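Local coordinates for protein mitomycin biosynthesis 6-O-methyltransferase (Streptomyces lavendulae, PDB 3GWZ) that transfers the methyl group of S-adenosyl-L-methionine to the 6-hydroxyl oxygen of demethylated mitomycins, forming the quinone methoxy group of mitomycins A and B, at residues E190-Y198 with L354-E365; F200-G211 with F224-E233. One frame throughout, in Å; residues are numbered along the deposited sequence.

Contact 1 of 2, residues E190-Y198 with L354-E365; sequences EAGQVAAAY and LPCGAGPVRIVE
The ring of Tyr198 presents its edge to residues 354-365: Leu354 CD1 lies near the ring plane, 3.8 Å from Tyr198 CD1, and the carboxylate of Glu365 also sits at the rim. The carboxylate plane stands at 87° to the ring. This is where the C-terminal end of helix 173-197 packs on the antiparallel strands 348-355 and 361-368 of a Rossmann-like class I methyltransferase sheet. Tyr198 is the first residue past the helix. Its CG is turned opposite the backbone N (chi1 -171°), which carries the hydroxyl over to Glu365. Arg352 forms a salt bridge with Glu365 OE1. Just before Tyr198, at the last helical residue, Ala197 CB rests 3.9 Å from Ile363 CD1. Val194 CG2 touches Cys356 SG at 3.8 Å, and Gln193 CB reaches the same sulfur. The extended Gln193 chain lays its amide carbon CD 3.7 Å from Gly357 CA. At the other end, Glu190 OE2 lies 3.5 Å from Val361 CG2; the Glu190 carboxylate is held by Lys275 and His276. The single hydrogen bond between the segments runs from Tyr198 OH to Glu365 OE2, 2.7 Å, reaching the oxygen from 41° above the carboxylate plane.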
ATOM      1  N   GLU A 190      19.945  -6.087   8.597  1.00 17.88           N
ATOM      2  CA  GLU A 190      21.121  -6.663   9.236  1.00 19.56           C
ATOM      3  C   GLU A 190      21.048  -8.177   9.306  1.00 18.67           C
ATOM      4  O   GLU A 190      22.078  -8.842   9.303  1.00 20.20           O
ATOM      5  CB  GLU A 190      21.273  -6.110  10.654  1.00 16.61           C
ATOM      6  CG  GLU A 190      21.532  -4.625  10.704  1.00 14.57           C
ATOM      7  CD  GLU A 190      21.531  -4.094  12.120  1.00 19.07           C
ATOM      8  OE1 GLU A 190      20.819  -4.670  12.976  1.00 15.24           O
ATOM      9  OE2 GLU A 190      22.237  -3.097  12.369  1.00 18.11           O
ATOM     10  N   ALA A 191      19.832  -8.716   9.387  1.00 17.28           N
ATOM     11  CA  ALA A 191      19.654 -10.143   9.653  1.00 18.39           C
ATOM     12  C   ALA A 191      20.251 -10.985   8.534  1.00 19.42           C
ATOM     13  O   ALA A 191      21.005 -11.921   8.794  1.00 19.90           O
ATOM     14  CB  ALA A 191      18.169 -10.488   9.856  1.00 19.34           C
ATOM     15  N   GLY A 192      19.909 -10.650   7.292  1.00 19.79           N
ATOM     16  CA  GLY A 192      20.486 -11.314   6.135  1.00 23.80           C
ATOM     17  C   GLY A 192      21.998 -11.188   6.084  1.00 23.18           C
ATOM     18  O   GLY A 192      22.696 -12.143   5.726  1.00 22.06           O
ATOM     19  N   GLN A 193      22.504 -10.011   6.445  1.00 17.98           N
ATOM     20  CA  GLN A 193      23.945  -9.767   6.466  1.00 24.77           C
ATOM     21  C   GLN A 193      24.638 -10.673   7.476  1.00 23.09           C
ATOM     22  O   GLN A 193      25.659 -11.287   7.170  1.00 20.07           O
ATOM     23  CB  GLN A 193      24.256  -8.299   6.794  1.00 24.98           C
ATOM     24  CG  GLN A 193      23.915  -7.318   5.689  1.00 28.08           C
ATOM     25  CD  GLN A 193      23.870  -5.879   6.179  1.00 35.61           C
ATOM     26  OE1 GLN A 193      24.011  -5.609   7.375  1.00 32.54           O
ATOM     27  NE2 GLN A 193      23.671  -4.948   5.254  1.00 43.47           N
ATOM     28  N   VAL A 194      24.090 -10.758   8.685  1.00 19.85           N
ATOM     29  CA  VAL A 194      24.704 -11.603   9.704  1.00 19.86           C
ATOM     30  C   VAL A 194      24.716 -13.069   9.276  1.00 26.55           C
ATOM     31  O   VAL A 194      25.721 -13.772   9.427  1.00 19.49           O
ATOM     32  CB  VAL A 194      23.961 -11.519  11.048  1.00 20.87           C
ATOM     33  CG1 VAL A 194      24.497 -12.564  11.995  1.00 18.77           C
ATOM     34  CG2 VAL A 194      24.077 -10.121  11.654  1.00 20.31           C
ATOM     35  N   ALA A 195      23.582 -13.530   8.759  1.00 21.40           N
ATOM     36  CA  ALA A 195      23.435 -14.927   8.356  1.00 26.83           C
ATOM     37  C   ALA A 195      24.412 -15.292   7.236  1.00 26.68           C
ATOM     38  O   ALA A 195      24.760 -16.454   7.055  1.00 31.68           O
ATOM     39  CB  ALA A 195      21.986 -15.204   7.920  1.00 24.48           C
ATOM     40  N   ALA A 196      24.855 -14.290   6.488  1.00 24.46           N
ATOM     41  CA  ALA A 196      25.750 -14.526   5.367  1.00 30.36           C
ATOM     42  C   ALA A 196      27.207 -14.339   5.775  1.00 33.30           C
ATOM     43  O   ALA A 196      28.112 -14.817   5.095  1.00 32.45           O
ATOM     44  CB  ALA A 196      25.394 -13.604   4.205  1.00 26.37           C
ATOM     45  N   ALA A 197      27.427 -13.647   6.889  1.00 28.51           N
ATOM     46  CA  ALA A 197      28.783 -13.275   7.295  1.00 30.24           C
ATOM     47  C   ALA A 197      29.393 -14.205   8.338  1.00 27.78           C
ATOM     48  O   ALA A 197      30.589 -14.133   8.618  1.00 36.15           O
ATOM     49  CB  ALA A 197      28.811 -11.831   7.794  1.00 29.76           C
ATOM     50  N   TYR A 198      28.582 -15.079   8.914  1.00 27.67           N
ATOM     51  CA  TYR A 198      29.076 -15.974   9.949  1.00 25.03           C
ATOM     52  C   TYR A 198      28.659 -17.407   9.665  1.00 29.93           C
ATOM     53  O   TYR A 198      27.489 -17.682   9.392  1.00 26.20           O
ATOM     54  CB  TYR A 198      28.567 -15.552  11.334  1.00 21.67           C
ATOM     55  CG  TYR A 198      29.216 -16.307  12.473  1.00 22.51           C
ATOM     56  CD1 TYR A 198      30.416 -15.872  13.025  1.00 19.92           C
ATOM     57  CD2 TYR A 198      28.627 -17.449  12.999  1.00 21.90           C
ATOM     58  CE1 TYR A 198      31.017 -16.556  14.059  1.00 26.13           C
ATOM     59  CE2 TYR A 198      29.215 -18.140  14.028  1.00 19.29           C
ATOM     60  CZ  TYR A 198      30.414 -17.691  14.559  1.00 26.80           C
ATOM     61  OH  TYR A 198      31.007 -18.373  15.598  1.00 23.94           O
ATOM     62  N   LEU A 354      34.386  -9.482  12.807  1.00 26.18           N
ATOM     63  CA  LEU A 354      34.098  -9.621  11.387  1.00 30.47           C
ATOM     64  C   LEU A 354      33.236  -8.466  10.891  1.00 34.28           C
ATOM     65  O   LEU A 354      32.413  -7.927  11.638  1.00 26.81           O
ATOM     66  CB  LEU A 354      33.367 -10.943  11.140  1.00 29.49           C
ATOM     67  CG  LEU A 354      34.020 -12.146  11.820  1.00 37.26           C
ATOM     68  CD1 LEU A 354      33.030 -13.284  12.026  1.00 39.41           C
ATOM     69  CD2 LEU A 354      35.226 -12.601  11.010  1.00 42.08           C
ATOM     70  N   PRO A 355      33.419  -8.086   9.621  1.00 35.26           N
ATOM     71  CA  PRO A 355      32.606  -7.024   9.030  1.00 32.36           C
ATOM     72  C   PRO A 355      31.191  -7.528   8.797  1.00 28.96           C
ATOM     73  O   PRO A 355      30.974  -8.721   8.610  1.00 33.17           O
ATOM     74  CB  PRO A 355      33.301  -6.754   7.694  1.00 41.17           C
ATOM     75  CG  PRO A 355      33.990  -8.019   7.359  1.00 39.61           C
ATOM     76  CD  PRO A 355      34.349  -8.690   8.653  1.00 36.78           C
ATOM     77  N   CYS A 356      30.231  -6.620   8.824  1.00 34.44           N
ATOM     78  CA  CYS A 356      28.848  -6.996   8.631  1.00 37.58           C
ATOM     79  C   CYS A 356      28.144  -5.885   7.865  1.00 38.83           C
ATOM     80  O   CYS A 356      27.673  -4.913   8.456  1.00 41.60           O
ATOM     81  CB  CYS A 356      28.184  -7.232   9.987  1.00 29.99           C
ATOM     82  SG  CYS A 356      26.568  -7.954   9.866  1.00 42.29           S
ATOM     83  N   GLY A 357      28.075  -6.034   6.546  1.00 39.61           N
ATOM     84  CA  GLY A 357      27.433  -5.045   5.701  1.00 43.20           C
ATOM     85  C   GLY A 357      28.016  -3.657   5.887  1.00 41.66           C
ATOM     86  O   GLY A 357      29.032  -3.486   6.561  1.00 41.63           O
ATOM     87  N   ALA A 358      27.368  -2.664   5.288  1.00 38.19           N
ATOM     88  CA  ALA A 358      27.824  -1.283   5.388  1.00 48.20           C
ATOM     89  C   ALA A 358      27.542  -0.709   6.773  1.00 46.39           C
ATOM     90  O   ALA A 358      26.757  -1.266   7.539  1.00 57.90           O
ATOM     91  CB  ALA A 358      27.167  -0.428   4.315  1.00 53.73           C
ATOM     92  N   GLY A 359      28.189   0.409   7.088  1.00 52.00           N
ATOM     93  CA  GLY A 359      28.010   1.058   8.373  1.00 30.00           C
ATOM     94  C   GLY A 359      29.075   0.661   9.376  1.00 29.39           C
ATOM     95  O   GLY A 359      30.133   0.153   9.005  1.00 31.66           O
ATOM     96  N   PRO A 360      28.794   0.895  10.654  1.00 27.62           N
ATOM     97  CA  PRO A 360      29.735   0.560  11.722  1.00 25.31           C
ATOM     98  C   PRO A 360      29.465  -0.806  12.345  1.00 18.19           C
ATOM     99  O   PRO A 360      30.180  -1.193  13.258  1.00 20.33           O
ATOM    100  CB  PRO A 360      29.465   1.638  12.776  1.00 24.69           C
ATOM    101  CG  PRO A 360      28.209   2.352  12.340  1.00 27.41           C
ATOM    102  CD  PRO A 360      27.641   1.649  11.165  1.00 22.47           C
ATOM    103  N   VAL A 361      28.447  -1.520  11.882  1.00 20.93           N
ATOM    104  CA  VAL A 361      28.112  -2.783  12.531  1.00 19.14           C
ATOM    105  C   VAL A 361      29.211  -3.812  12.328  1.00 22.31           C
ATOM    106  O   VAL A 361      29.679  -4.015  11.211  1.00 24.52           O
ATOM    107  CB  VAL A 361      26.806  -3.386  12.004  1.00 24.83           C
ATOM    108  CG1 VAL A 361      26.516  -4.695  12.746  1.00 22.89           C
ATOM    109  CG2 VAL A 361      25.658  -2.408  12.173  1.00 20.73           C
ATOM    110  N   ARG A 362      29.617  -4.469  13.407  1.00 17.60           N
ATOM    111  CA  ARG A 362      30.571  -5.568  13.297  1.00 18.64           C
ATOM    112  C   ARG A 362      30.093  -6.750  14.119  1.00 22.92           C
ATOM    113  O   ARG A 362      29.283  -6.588  15.032  1.00 17.84           O
ATOM    114  CB  ARG A 362      31.976  -5.139  13.746  1.00 25.02           C
ATOM    115  CG  ARG A 362      32.697  -4.250  12.734  1.00 30.74           C
ATOM    116  CD  ARG A 362      34.176  -4.077  13.057  1.00 35.03           C
ATOM    117  NE  ARG A 362      34.982  -5.252  12.721  1.00 38.23           N
ATOM    118  CZ  ARG A 362      35.444  -5.520  11.500  1.00 37.75           C
ATOM    119  NH1 ARG A 362      35.167  -4.713  10.487  1.00 38.75           N
ATOM    120  NH2 ARG A 362      36.176  -6.604  11.287  1.00 41.01           N
ATOM    121  N   ILE A 363      30.588  -7.938  13.784  1.00 16.88           N
ATOM    122  CA  ILE A 363      30.308  -9.128  14.566  1.00 17.40           C
ATOM    123  C   ILE A 363      31.546  -9.429  15.394  1.00 21.46           C
ATOM    124  O   ILE A 363      32.604  -9.698  14.839  1.00 25.03           O
ATOM    125  CB  ILE A 363      30.012 -10.348  13.662  1.00 18.73           C
ATOM    126  CG1 ILE A 363      28.755 -10.110  12.832  1.00 20.02           C
ATOM    127  CG2 ILE A 363      29.854 -11.621  14.504  1.00 21.65           C
ATOM    128  CD1 ILE A 363      28.664 -10.993  11.597  1.00 24.17           C
ATOM    129  N   VAL A 364      31.431  -9.359  16.715  1.00 16.27           N
ATOM    130  CA  VAL A 364      32.555  -9.696  17.566  1.00 15.18           C
ATOM    131  C   VAL A 364      32.356 -11.100  18.125  1.00 20.37           C
ATOM    132  O   VAL A 364      31.463 -11.331  18.937  1.00 16.38           O
ATOM    133  CB  VAL A 364      32.734  -8.678  18.699  1.00 21.30           C
ATOM    134  CG1 VAL A 364      33.992  -8.991  19.503  1.00 21.97           C
ATOM    135  CG2 VAL A 364      32.818  -7.269  18.122  1.00 24.56           C
ATOM    136  N   GLU A 365      33.173 -12.044  17.660  1.00 18.57           N
ATOM    137  CA  GLU A 365      33.073 -13.424  18.114  1.00 18.31           C
ATOM    138  C   GLU A 365      33.886 -13.619  19.387  1.00 18.80           C
ATOM    139  O   GLU A 365      35.070 -13.285  19.434  1.00 19.73           O
ATOM    140  CB  GLU A 365      33.559 -14.396  17.037  1.00 22.74           C
ATOM    141  CG  GLU A 365      33.520 -15.856  17.498  1.00 22.26           C
ATOM    142  CD  GLU A 365      34.108 -16.814  16.477  1.00 33.12           C
ATOM    143  OE1 GLU A 365      35.134 -16.466  15.859  1.00 38.06           O
ATOM    144  OE2 GLU A 365      33.546 -17.915  16.298  1.00 34.19           O
TER

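Contact 2 of 2, residues F200-G211 with F224-E233; sequences FSGAATAVDIGG and FPGLRGTLLE. With SAH (S-adenosyl-L-homocysteine), chain G.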
ATOM      1  N   PHE A 200      27.476 -20.609  10.722  1.00 24.89           N
ATOM      2  CA  PHE A 200      26.782 -21.245  11.842  1.00 22.87           C
ATOM      3  C   PHE A 200      26.672 -22.761  11.665  1.00 27.22           C
ATOM      4  O   PHE A 200      25.996 -23.423  12.454  1.00 25.60           O
ATOM      5  CB  PHE A 200      25.357 -20.686  11.989  1.00 23.55           C
ATOM      6  CG  PHE A 200      25.293 -19.232  12.413  1.00 18.27           C
ATOM      7  CD1 PHE A 200      25.222 -18.894  13.753  1.00 20.50           C
ATOM      8  CD2 PHE A 200      25.274 -18.222  11.470  1.00 16.26           C
ATOM      9  CE1 PHE A 200      25.159 -17.562  14.153  1.00 21.08           C
ATOM     10  CE2 PHE A 200      25.205 -16.892  11.856  1.00 20.03           C
ATOM     11  CZ  PHE A 200      25.148 -16.566  13.206  1.00 18.75           C
ATOM     12  N   SER A 201      27.309 -23.308  10.627  1.00 27.16           N
ATOM     13  CA  SER A 201      27.086 -24.713  10.254  1.00 28.76           C
ATOM     14  C   SER A 201      27.457 -25.723  11.345  1.00 29.78           C
ATOM     15  O   SER A 201      26.977 -26.859  11.342  1.00 34.56           O
ATOM     16  CB  SER A 201      27.816 -25.058   8.953  1.00 30.61           C
ATOM     17  OG  SER A 201      29.218 -24.946   9.124  1.00 33.36           O
ATOM     18  N   GLY A 202      28.310 -25.315  12.275  1.00 28.63           N
ATOM     19  CA  GLY A 202      28.747 -26.214  13.328  1.00 35.98           C
ATOM     20  C   GLY A 202      27.840 -26.213  14.543  1.00 37.60           C
ATOM     21  O   GLY A 202      27.990 -27.041  15.438  1.00 37.00           O
ATOM     22  N   ALA A 203      26.893 -25.283  14.580  1.00 28.53           N
ATOM     23  CA  ALA A 203      26.052 -25.132  15.762  1.00 25.91           C
ATOM     24  C   ALA A 203      24.763 -25.927  15.646  1.00 24.18           C
ATOM     25  O   ALA A 203      24.123 -25.943  14.593  1.00 23.99           O
ATOM     26  CB  ALA A 203      25.745 -23.654  16.015  1.00 27.92           C
ATOM     27  N   ALA A 204      24.386 -26.585  16.738  1.00 17.94           N
ATOM     28  CA  ALA A 204      23.087 -27.235  16.814  1.00 24.84           C
ATOM     29  C   ALA A 204      22.038 -26.317  17.449  1.00 19.14           C
ATOM     30  O   ALA A 204      20.867 -26.357  17.080  1.00 19.96           O
ATOM     31  CB  ALA A 204      23.190 -28.547  17.582  1.00 28.00           C
ATOM     32  N   THR A 205      22.464 -25.482  18.397  1.00 20.08           N
ATOM     33  CA  THR A 205      21.542 -24.591  19.096  1.00 20.58           C
ATOM     34  C   THR A 205      22.058 -23.165  19.144  1.00 21.15           C
ATOM     35  O   THR A 205      23.254 -22.932  19.307  1.00 17.29           O
ATOM     36  CB  THR A 205      21.311 -25.027  20.544  1.00 20.63           C
ATOM     37  OG1 THR A 205      22.576 -25.133  21.206  1.00 20.53           O
ATOM     38  CG2 THR A 205      20.573 -26.383  20.606  1.00 23.60           C
ATOM     39  N   ALA A 206      21.132 -22.217  19.023  1.00 20.46           N
ATOM     40  CA  ALA A 206      21.446 -20.789  19.099  1.00 17.69           C
ATOM     41  C   ALA A 206      20.451 -20.079  20.022  1.00 17.65           C
ATOM     42  O   ALA A 206      19.277 -20.454  20.105  1.00 16.24           O
ATOM     43  CB  ALA A 206      21.401 -20.179  17.717  1.00 16.33           C
ATOM     44  N   VAL A 207      20.923 -19.057  20.726  1.00 15.93           N
ATOM     45  CA  VAL A 207      20.042 -18.264  21.566  1.00 15.61           C
ATOM     46  C   VAL A 207      20.224 -16.780  21.238  1.00 15.64           C
ATOM     47  O   VAL A 207      21.347 -16.273  21.267  1.00 13.77           O
ATOM     48  CB  VAL A 207      20.338 -18.483  23.058  1.00 18.00           C
ATOM     49  CG1 VAL A 207      19.549 -17.497  23.897  1.00 15.90           C
ATOM     50  CG2 VAL A 207      20.023 -19.928  23.469  1.00 16.33           C
ATOM     51  N   ASP A 208      19.135 -16.097  20.903  1.00 13.72           N
ATOM     52  CA  ASP A 208      19.217 -14.655  20.655  1.00 17.08           C
ATOM     53  C   ASP A 208      18.707 -13.886  21.857  1.00 18.20           C
ATOM     54  O   ASP A 208      17.510 -13.910  22.178  1.00 17.01           O
ATOM     55  CB  ASP A 208      18.430 -14.227  19.408  1.00 17.33           C
ATOM     56  CG  ASP A 208      18.810 -12.820  18.940  1.00 21.43           C
ATOM     57  OD1 ASP A 208      19.656 -12.183  19.602  1.00 20.79           O
ATOM     58  OD2 ASP A 208      18.283 -12.352  17.909  1.00 19.69           O
ATOM     59  N   ILE A 209      19.630 -13.189  22.504  1.00 16.68           N
ATOM     60  CA  ILE A 209      19.347 -12.487  23.738  1.00 11.78           C
ATOM     61  C   ILE A 209      18.851 -11.073  23.459  1.00 14.58           C
ATOM     62  O   ILE A 209      19.578 -10.273  22.886  1.00 14.19           O
ATOM     63  CB  ILE A 209      20.615 -12.401  24.591  1.00 14.52           C
ATOM     64  CG1 ILE A 209      21.212 -13.797  24.799  1.00 13.95           C
ATOM     65  CG2 ILE A 209      20.314 -11.721  25.928  1.00 12.65           C
ATOM     66  CD1 ILE A 209      22.689 -13.771  25.124  1.00 18.54           C
ATOM     67  N   GLY A 210      17.623 -10.764  23.876  1.00 14.82           N
ATOM     68  CA  GLY A 210      17.028  -9.470  23.556  1.00 11.05           C
ATOM     69  C   GLY A 210      16.856  -9.327  22.050  1.00 12.89           C
ATOM     70  O   GLY A 210      17.169  -8.281  21.466  1.00 12.95           O
ATOM     71  N   GLY A 211      16.340 -10.383  21.427  1.00 14.94           N
ATOM     72  CA  GLY A 211      16.292 -10.493  19.974  1.00 14.67           C
ATOM     73  C   GLY A 211      15.196  -9.721  19.250  1.00 13.26           C
ATOM     74  O   GLY A 211      14.978  -9.939  18.053  1.00 12.68           O
ATOM     75  N   PHE A 224      20.415 -21.816   7.933  1.00 21.57           N
ATOM     76  CA  PHE A 224      21.077 -22.988   8.501  1.00 22.81           C
ATOM     77  C   PHE A 224      20.050 -23.979   9.022  1.00 23.44           C
ATOM     78  O   PHE A 224      19.747 -24.002  10.212  1.00 23.82           O
ATOM     79  CB  PHE A 224      22.057 -22.576   9.605  1.00 23.29           C
ATOM     80  CG  PHE A 224      23.215 -21.774   9.097  1.00 21.27           C
ATOM     81  CD1 PHE A 224      24.376 -22.404   8.668  1.00 22.70           C
ATOM     82  CD2 PHE A 224      23.128 -20.393   8.999  1.00 18.71           C
ATOM     83  CE1 PHE A 224      25.440 -21.671   8.177  1.00 26.49           C
ATOM     84  CE2 PHE A 224      24.193 -19.647   8.503  1.00 24.36           C
ATOM     85  CZ  PHE A 224      25.350 -20.285   8.092  1.00 27.41           C
ATOM     86  N   PRO A 225      19.517 -24.814   8.114  1.00 27.04           N
ATOM     87  CA  PRO A 225      18.389 -25.725   8.346  1.00 26.57           C
ATOM     88  C   PRO A 225      18.530 -26.682   9.533  1.00 25.96           C
ATOM     89  O   PRO A 225      17.508 -27.094  10.078  1.00 30.83           O
ATOM     90  CB  PRO A 225      18.302 -26.518   7.035  1.00 27.80           C
ATOM     91  CG  PRO A 225      18.914 -25.625   6.012  1.00 36.87           C
ATOM     92  CD  PRO A 225      20.006 -24.880   6.724  1.00 26.56           C
ATOM     93  N   GLY A 226      19.746 -27.046   9.926  1.00 27.28           N
ATOM     94  CA  GLY A 226      19.903 -27.962  11.047  1.00 23.76           C
ATOM     95  C   GLY A 226      19.830 -27.279  12.406  1.00 25.61           C
ATOM     96  O   GLY A 226      19.758 -27.927  13.448  1.00 29.64           O
ATOM     97  N   LEU A 227      19.838 -25.954  12.395  1.00 20.25           N
ATOM     98  CA  LEU A 227      19.917 -25.182  13.631  1.00 18.90           C
ATOM     99  C   LEU A 227      18.564 -25.065  14.333  1.00 19.12           C
ATOM    100  O   LEU A 227      17.524 -24.988  13.679  1.00 19.38           O
ATOM    101  CB  LEU A 227      20.458 -23.783  13.317  1.00 18.05           C
ATOM    102  CG  LEU A 227      20.804 -22.884  14.503  1.00 20.40           C
ATOM    103  CD1 LEU A 227      21.949 -23.470  15.317  1.00 20.80           C
ATOM    104  CD2 LEU A 227      21.160 -21.492  13.998  1.00 23.11           C
ATOM    105  N   ARG A 228      18.573 -25.058  15.665  1.00 15.80           N
ATOM    106  CA  ARG A 228      17.371 -24.695  16.400  1.00 20.06           C
ATOM    107  C   ARG A 228      17.687 -23.541  17.342  1.00 21.27           C
ATOM    108  O   ARG A 228      18.832 -23.357  17.748  1.00 17.51           O
ATOM    109  CB  ARG A 228      16.771 -25.884  17.149  1.00 27.67           C
ATOM    110  CG  ARG A 228      17.364 -26.162  18.503  1.00 29.91           C
ATOM    111  CD  ARG A 228      16.513 -27.190  19.244  1.00 47.20           C
ATOM    112  NE  ARG A 228      17.102 -27.570  20.524  1.00 40.83           N
ATOM    113  CZ  ARG A 228      18.022 -28.520  20.666  1.00 54.60           C
ATOM    114  NH1 ARG A 228      18.458 -29.188  19.603  1.00 51.05           N
ATOM    115  NH2 ARG A 228      18.510 -28.802  21.867  1.00 48.84           N
ATOM    116  N   GLY A 229      16.675 -22.759  17.685  1.00 17.67           N
ATOM    117  CA  GLY A 229      16.934 -21.520  18.394  1.00 20.76           C
ATOM    118  C   GLY A 229      16.010 -21.233  19.550  1.00 19.72           C
ATOM    119  O   GLY A 229      14.968 -21.874  19.710  1.00 18.45           O
ATOM    120  N   THR A 230      16.412 -20.264  20.367  1.00 16.01           N
ATOM    121  CA  THR A 230      15.565 -19.743  21.418  1.00 16.89           C
ATOM    122  C   THR A 230      15.654 -18.234  21.358  1.00 16.52           C
ATOM    123  O   THR A 230      16.750 -17.679  21.303  1.00 18.71           O
ATOM    124  CB  THR A 230      16.035 -20.205  22.810  1.00 24.32           C
ATOM    125  OG1 THR A 230      16.041 -21.633  22.862  1.00 25.52           O
ATOM    126  CG2 THR A 230      15.110 -19.659  23.890  1.00 20.80           C
ATOM    127  N   LEU A 231      14.505 -17.577  21.354  1.00 15.58           N
ATOM    128  CA  LEU A 231      14.478 -16.120  21.383  1.00 14.98           C
ATOM    129  C   LEU A 231      14.043 -15.637  22.760  1.00 19.22           C
ATOM    130  O   LEU A 231      12.933 -15.932  23.202  1.00 17.49           O
ATOM    131  CB  LEU A 231      13.513 -15.584  20.334  1.00 15.21           C
ATOM    132  CG  LEU A 231      13.600 -14.057  20.351  1.00 22.19           C
ATOM    133  CD1 LEU A 231      13.929 -13.529  18.984  1.00 21.97           C
ATOM    134  CD2 LEU A 231      12.338 -13.462  20.924  1.00 18.69           C
ATOM    135  N   LEU A 232      14.923 -14.893  23.423  1.00 13.83           N
ATOM    136  CA  LEU A 232      14.655 -14.338  24.743  1.00 15.46           C
ATOM    137  C   LEU A 232      14.327 -12.852  24.616  1.00 14.91           C
ATOM    138  O   LEU A 232      15.118 -12.095  24.066  1.00 13.82           O
ATOM    139  CB  LEU A 232      15.890 -14.522  25.631  1.00 15.82           C
ATOM    140  CG  LEU A 232      16.011 -13.767  26.957  1.00 22.14           C
ATOM    141  CD1 LEU A 232      14.868 -14.110  27.883  1.00 20.11           C
ATOM    142  CD2 LEU A 232      17.346 -14.097  27.614  1.00 19.60           C
ATOM    143  N   GLU A 233      13.170 -12.441  25.128  1.00 14.92           N
ATOM    144  CA  GLU A 233      12.751 -11.032  25.093  1.00 13.07           C
ATOM    145  C   GLU A 233      11.807 -10.709  26.248  1.00 15.77           C
ATOM    146  O   GLU A 233      11.243 -11.617  26.877  1.00 12.81           O
ATOM    147  CB  GLU A 233      12.037 -10.696  23.769  1.00 12.98           C
ATOM    148  CG  GLU A 233      12.908  -9.984  22.739  1.00 11.01           C
ATOM    149  CD  GLU A 233      13.210  -8.557  23.130  1.00 12.95           C
ATOM    150  OE1 GLU A 233      12.597  -8.063  24.098  1.00 13.96           O
ATOM    151  OE2 GLU A 233      14.061  -7.930  22.475  1.00 13.00           O
TER
HETATM  152  N   SAH G 352      18.156  -7.519  19.039  1.00 12.43           N
HETATM  153  CA  SAH G 352      17.036  -6.735  18.412  1.00 10.20           C
HETATM  154  CB  SAH G 352      16.478  -5.614  19.311  1.00 11.62           C
HETATM  155  CG  SAH G 352      17.480  -4.536  19.766  1.00 16.88           C
HETATM  156  SD  SAH G 352      16.674  -3.234  20.690  1.00  7.27           S
HETATM  157  C   SAH G 352      17.509  -6.146  17.113  1.00 18.92           C
HETATM  158  O   SAH G 352      16.684  -5.735  16.292  1.00 17.14           O
HETATM  159  OXT SAH G 352      18.717  -6.076  16.847  1.00 16.00           O
HETATM  160  C5' SAH G 352      17.028  -3.777  22.350  1.00 12.17           C
HETATM  161  C4' SAH G 352      16.041  -4.837  22.883  1.00 12.98           C
HETATM  162  O4' SAH G 352      16.307  -5.210  24.256  1.00 12.80           O
HETATM  163  C3' SAH G 352      14.556  -4.461  22.852  1.00 12.81           C
HETATM  164  O3' SAH G 352      13.877  -5.324  21.925  1.00 13.26           O
HETATM  165  C2' SAH G 352      14.028  -4.708  24.267  1.00 11.76           C
HETATM  166  O2' SAH G 352      12.758  -5.371  24.305  1.00 12.62           O
HETATM  167  C1' SAH G 352      15.062  -5.650  24.839  1.00 12.81           C
HETATM  168  N9  SAH G 352      15.217  -5.587  26.310  1.00 13.86           N
HETATM  169  C8  SAH G 352      15.398  -4.471  27.052  1.00 13.93           C
HETATM  170  N7  SAH G 352      15.539  -4.791  28.364  1.00 14.01           N
HETATM  171  C5  SAH G 352      15.462  -6.141  28.455  1.00 15.60           C
HETATM  172  C6  SAH G 352      15.546  -7.137  29.541  1.00 17.12           C
HETATM  173  N6  SAH G 352      15.745  -6.707  30.810  1.00 11.24           N
HETATM  174  N1  SAH G 352      15.410  -8.453  29.220  1.00 13.76           N
HETATM  175  C2  SAH G 352      15.213  -8.853  27.955  1.00 16.26           C
HETATM  176  N3  SAH G 352      15.131  -7.998  26.913  1.00 15.46           N
HETATM  177  C4  SAH G 352      15.249  -6.660  27.103  1.00 13.53           C
HETATM  178  O   HOH W   1      18.140 -22.827  21.582  1.00 24.65           O
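A beta-alpha-beta unit brings together parallel strands 205-209 and 228-233, with helix 215-223 as the connection. Arg228 N donates to Ala204 O. The ladder then alternates between strands: Ala206 N to Arg228 O, Thr230 N to Ala206 O, Asp208 N to Thr230 O, and Leu232 N to Asp208 O at 3.0 Å. A water links Ala206 O with Thr230 OG1. On the face that carries Thr205, Val207 and Thr230, Thr205 CG2 sits over the centre of the Arg228 guanidinium, 3.3 Å from Arg228 CZ. Arg228 CG lies between its backbone N and carbonyl carbon (chi1 85°), and the extended chain runs alongside Thr205. On the face of Ala206 and Asp208, Leu227 CD2 meets Ala206 CB at 4.0 Å. The strands' C-terminal ends form part of the cofactor site of the Rossmann-like methyltransferase fold. Here Gly210 O accepts a 2.7 Å bond from the amino N of S-adenosyl-L-homocysteine. Glu233 bends at chi2 (-71°) and grips both ribose hydroxyls, O2' through OE1 and O3' through OE2. At the far end Phe200 and Phe224 make an offset edge-to-face pair, planes at 66°. Phe200 CB stands over the Phe224 ring, 3.6 Å from its centroid.

In the fold
Contacts 1 and 2 lie with their centres about 16 Å apart and reach the same seven-stranded sheet. Helix 173-197 of contact 1 is followed, after the loop 198-204, by strand 205-209 of contact 2. They meet at this junction: Phe224 CE2 is 3.6 Å from Ala195 O, and Phe224 CZ is as close to Tyr198 O. The rings of Tyr198 and Phe200 also pack edge-to-face there. The two contacts relate to the bound S-adenosyl-L-homocysteine differently. Contact 2 binds it directly. In contact 1 the side chain of Glu190 is about 5 Å from it and pairs with Lys275, which is hydrogen-bonded to the ligand. Val361 of contact 1 lies about 3 Å, side chain to side chain, from substrate-binding Asn308.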